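Local coordinates for tryptophan synthase alpha chain (Chlamydia trachomatis, PDB 6V82), which probably carries out the aldol cleavage of indoleglycerol phosphate to indole and glyceraldehyde 3-phosphate, the alpha-subunit half-reaction of tryptophan synthesis, at residues Val53-Glu58 with Ile93-Tyr98. Residues are numbered along the deposited sequence; the frame is centred on the assembly and turned at random.
Sequences VADNPE and ILYSYY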
ATOM      1  N   VAL A  53     -26.366  15.061 -16.000  1.00 30.29           N
ATOM      2  CA  VAL A  53     -25.906  15.497 -14.683  1.00 36.76           C
ATOM      3  C   VAL A  53     -26.701  16.676 -14.135  1.00 40.42           C
ATOM      4  O   VAL A  53     -26.634  16.949 -12.933  1.00 43.10           O
ATOM      5  CB  VAL A  53     -24.401  15.854 -14.713  1.00 36.96           C
ATOM      6  CG1 VAL A  53     -23.566  14.606 -14.911  1.00 40.78           C
ATOM      7  CG2 VAL A  53     -24.111  16.878 -15.807  1.00 30.67           C
ATOM      8  N   ALA A  54     -27.447  17.394 -14.975  1.00 37.64           N
ATOM      9  CA  ALA A  54     -28.211  18.552 -14.519  1.00 39.64           C
ATOM     10  C   ALA A  54     -29.652  18.221 -14.157  1.00 42.87           C
ATOM     11  O   ALA A  54     -30.428  19.139 -13.885  1.00 45.59           O
ATOM     12  CB  ALA A  54     -28.208  19.653 -15.578  1.00 31.76           C
ATOM     13  N   ASP A  55     -30.035  16.949 -14.165  1.00 38.65           N
ATOM     14  CA  ASP A  55     -31.387  16.546 -13.825  1.00 33.29           C
ATOM     15  C   ASP A  55     -31.392  15.743 -12.530  1.00 38.81           C
ATOM     16  O   ASP A  55     -30.385  15.143 -12.146  1.00 52.55           O
ATOM     17  CB  ASP A  55     -32.000  15.752 -14.970  1.00 37.21           C
ATOM     18  CG  ASP A  55     -32.461  16.655 -16.110  1.00 42.16           C
ATOM     19  OD1 ASP A  55     -33.549  17.254 -15.989  1.00 48.06           O
ATOM     20  OD2 ASP A  55     -31.725  16.801 -17.109  1.00 42.16           O
ATOM     21  N   ASN A  56     -32.525  15.763 -11.838  1.00 39.42           N
ATOM     22  CA  ASN A  56     -32.608  15.061 -10.571  1.00 49.32           C
ATOM     23  C   ASN A  56     -32.680  13.551 -10.822  1.00 43.83           C
ATOM     24  O   ASN A  56     -32.968  13.111 -11.938  1.00 34.22           O
ATOM     25  CB  ASN A  56     -33.800  15.574  -9.760  1.00 52.89           C
ATOM     26  CG  ASN A  56     -35.091  14.903 -10.129  1.00 55.39           C
ATOM     27  OD1 ASN A  56     -35.454  13.876  -9.561  1.00 62.77           O
ATOM     28  ND2 ASN A  56     -35.805  15.488 -11.069  1.00 54.81           N
ATOM     29  N   PRO A  57     -32.377  12.736  -9.806  1.00 48.98           N
ATOM     30  CA  PRO A  57     -32.247  11.284 -10.041  1.00 48.76           C
ATOM     31  C   PRO A  57     -33.460  10.632 -10.700  1.00 49.09           C
ATOM     32  O   PRO A  57     -33.298   9.708 -11.509  1.00 45.87           O
ATOM     33  CB  PRO A  57     -32.015  10.737  -8.626  1.00 48.35           C
ATOM     34  CG  PRO A  57     -31.429  11.872  -7.881  1.00 45.12           C
ATOM     35  CD  PRO A  57     -32.082  13.097  -8.411  1.00 39.05           C
ATOM     36  N   GLU A  58     -34.670  11.075 -10.358  1.00 50.90           N
ATOM     37  CA  GLU A  58     -35.875  10.532 -10.972  1.00 51.00           C
ATOM     38  C   GLU A  58     -35.794  10.618 -12.484  1.00 47.28           C
ATOM     39  O   GLU A  58     -36.103   9.659 -13.198  1.00 45.90           O
ATOM     40  CB  GLU A  58     -37.103  11.293 -10.468  1.00 62.02           C
ATOM     41  CG  GLU A  58     -37.788  10.698  -9.250  1.00 75.56           C
ATOM     42  CD  GLU A  58     -38.957   9.810  -9.628  1.00 84.27           C
ATOM     43  OE1 GLU A  58     -39.378   8.982  -8.790  1.00 89.90           O
ATOM     44  OE2 GLU A  58     -39.455   9.942 -10.768  1.00 87.08           O
ATOM     45  N   ILE A  93     -41.858  21.630 -26.704  1.00 28.66           N
ATOM     46  CA  ILE A  93     -40.486  22.017 -26.388  1.00 24.23           C
ATOM     47  C   ILE A  93     -39.638  20.754 -26.381  1.00 27.41           C
ATOM     48  O   ILE A  93     -39.921  19.815 -25.624  1.00 25.87           O
ATOM     49  CB  ILE A  93     -40.390  22.717 -25.021  1.00 28.81           C
ATOM     50  CG1 ILE A  93     -41.382  23.871 -24.892  1.00 33.72           C
ATOM     51  CG2 ILE A  93     -38.981  23.205 -24.788  1.00 30.52           C
ATOM     52  CD1 ILE A  93     -41.350  24.808 -26.072  1.00 42.59           C
ATOM     53  N   LEU A  94     -38.601  20.712 -27.208  1.00 24.37           N
ATOM     54  CA  LEU A  94     -37.609  19.657 -27.053  1.00 21.78           C
ATOM     55  C   LEU A  94     -36.617  20.085 -25.979  1.00 26.45           C
ATOM     56  O   LEU A  94     -35.935  21.110 -26.120  1.00 27.00           O
ATOM     57  CB  LEU A  94     -36.880  19.362 -28.356  1.00 20.95           C
ATOM     58  CG  LEU A  94     -36.026  18.104 -28.199  1.00 28.70           C
ATOM     59  CD1 LEU A  94     -36.927  16.912 -28.009  1.00 29.69           C
ATOM     60  CD2 LEU A  94     -35.106  17.895 -29.404  1.00 32.87           C
ATOM     61  N   TYR A  95     -36.562  19.318 -24.898  1.00 20.02           N
ATOM     62  CA  TYR A  95     -35.587  19.517 -23.841  1.00 24.34           C
ATOM     63  C   TYR A  95     -34.466  18.508 -24.025  1.00 24.16           C
ATOM     64  O   TYR A  95     -34.735  17.305 -24.152  1.00 22.20           O
ATOM     65  CB  TYR A  95     -36.245  19.349 -22.474  1.00 26.99           C
ATOM     66  CG  TYR A  95     -35.275  19.282 -21.337  1.00 30.37           C
ATOM     67  CD1 TYR A  95     -34.763  20.446 -20.768  1.00 29.75           C
ATOM     68  CD2 TYR A  95     -34.880  18.053 -20.815  1.00 32.80           C
ATOM     69  CE1 TYR A  95     -33.872  20.389 -19.707  1.00 34.34           C
ATOM     70  CE2 TYR A  95     -33.997  17.982 -19.746  1.00 40.32           C
ATOM     71  CZ  TYR A  95     -33.493  19.151 -19.200  1.00 39.50           C
ATOM     72  OH  TYR A  95     -32.600  19.076 -18.158  1.00 45.69           O
ATOM     73  N   SER A  96     -33.218  18.991 -24.041  1.00 16.93           N
ATOM     74  CA  SER A  96     -32.117  18.109 -24.402  1.00 19.86           C
ATOM     75  C   SER A  96     -30.797  18.604 -23.842  1.00 23.63           C
ATOM     76  O   SER A  96     -30.606  19.795 -23.566  1.00 26.80           O
ATOM     77  CB  SER A  96     -32.003  17.974 -25.924  1.00 27.05           C
ATOM     78  OG  SER A  96     -30.847  17.265 -26.285  1.00 25.39           O
ATOM     79  N   TYR A  97     -29.874  17.663 -23.711  1.00 19.25           N
ATOM     80  CA  TYR A  97     -28.473  18.002 -23.548  1.00 20.87           C
ATOM     81  C   TYR A  97     -27.866  18.337 -24.908  1.00 20.79           C
ATOM     82  O   TYR A  97     -28.431  18.034 -25.959  1.00 21.28           O
ATOM     83  CB  TYR A  97     -27.730  16.858 -22.849  1.00 19.47           C
ATOM     84  CG  TYR A  97     -28.066  16.865 -21.387  1.00 26.05           C
ATOM     85  CD1 TYR A  97     -29.302  16.409 -20.938  1.00 28.19           C
ATOM     86  CD2 TYR A  97     -27.192  17.400 -20.461  1.00 21.99           C
ATOM     87  CE1 TYR A  97     -29.630  16.447 -19.604  1.00 27.42           C
ATOM     88  CE2 TYR A  97     -27.516  17.447 -19.115  1.00 27.53           C
ATOM     89  CZ  TYR A  97     -28.736  16.967 -18.700  1.00 26.90           C
ATOM     90  OH  TYR A  97     -29.069  17.000 -17.372  1.00 27.80           O
ATOM     91  N   TYR A  98     -26.712  19.002 -24.879  1.00 22.83           N
ATOM     92  CA  TYR A  98     -26.180  19.560 -26.111  1.00 23.06           C
ATOM     93  C   TYR A  98     -25.729  18.466 -27.064  1.00 28.95           C
ATOM     94  O   TYR A  98     -25.995  18.541 -28.270  1.00 30.86           O
ATOM     95  CB  TYR A  98     -25.026  20.506 -25.807  1.00 22.36           C
ATOM     96  CG  TYR A  98     -24.549  21.252 -27.029  1.00 27.64           C
ATOM     97  CD1 TYR A  98     -25.393  21.471 -28.124  1.00 28.94           C
ATOM     98  CD2 TYR A  98     -23.246  21.719 -27.106  1.00 27.99           C
ATOM     99  CE1 TYR A  98     -24.939  22.152 -29.271  1.00 31.84           C
ATOM    100  CE2 TYR A  98     -22.793  22.394 -28.223  1.00 32.36           C
ATOM    101  CZ  TYR A  98     -23.634  22.612 -29.300  1.00 33.03           C
ATOM    102  OH  TYR A  98     -23.139  23.295 -30.384  1.00 31.39           O
TER
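The carboxylate of D55 meets two tyrosine hydroxyls, those of Y95 and Y97, and following its side chain outward accounts for most of the contact. D55 CB lies 4.0 Å from Y97 OH. Beyond it, CG stands anti to the carbonyl carbon (chi1 -78°), a rotation that carries the carboxylate toward strand 92-96 and puts D55 CG 3.2 Å from Y95 OH. OD2 then accepts two hydrogen bonds: Y95 OH, 2.7 Å from D55 OD2, comes in on its syn side, and Y97 OH, also at 2.7 Å, on its anti side, somewhat out of the carboxylate plane. Both rings present an edge to this oxygen; the Y95 ring is almost perpendicular to the carboxylate, with 87° between planes. D55 OD1 is 3.0 Å from Y95 OH, a proximity rather than an assigned hydrogen bond, and forms a salt bridge with K227, which also makes a cation-pi contact with Y95.

Y97 OH also accepts from A54 N at 2.9 Å, a bent bond (133° at the hydrogen) whose donor lies in the plane of the ring. A54 CB packs against Y97 OH at 3.3 Å. One phenol thus joins the loop before helix 57-68 to the residue just after the C-terminal end of TIM-barrel strand 92-96. Y95 packs against E44, a predicted proton acceptor like D55. Two phenol donors on OD2 and the lysine on OD1 limit the carboxylate's rotation, consistent with a predicted proton acceptor held in fixed orientation.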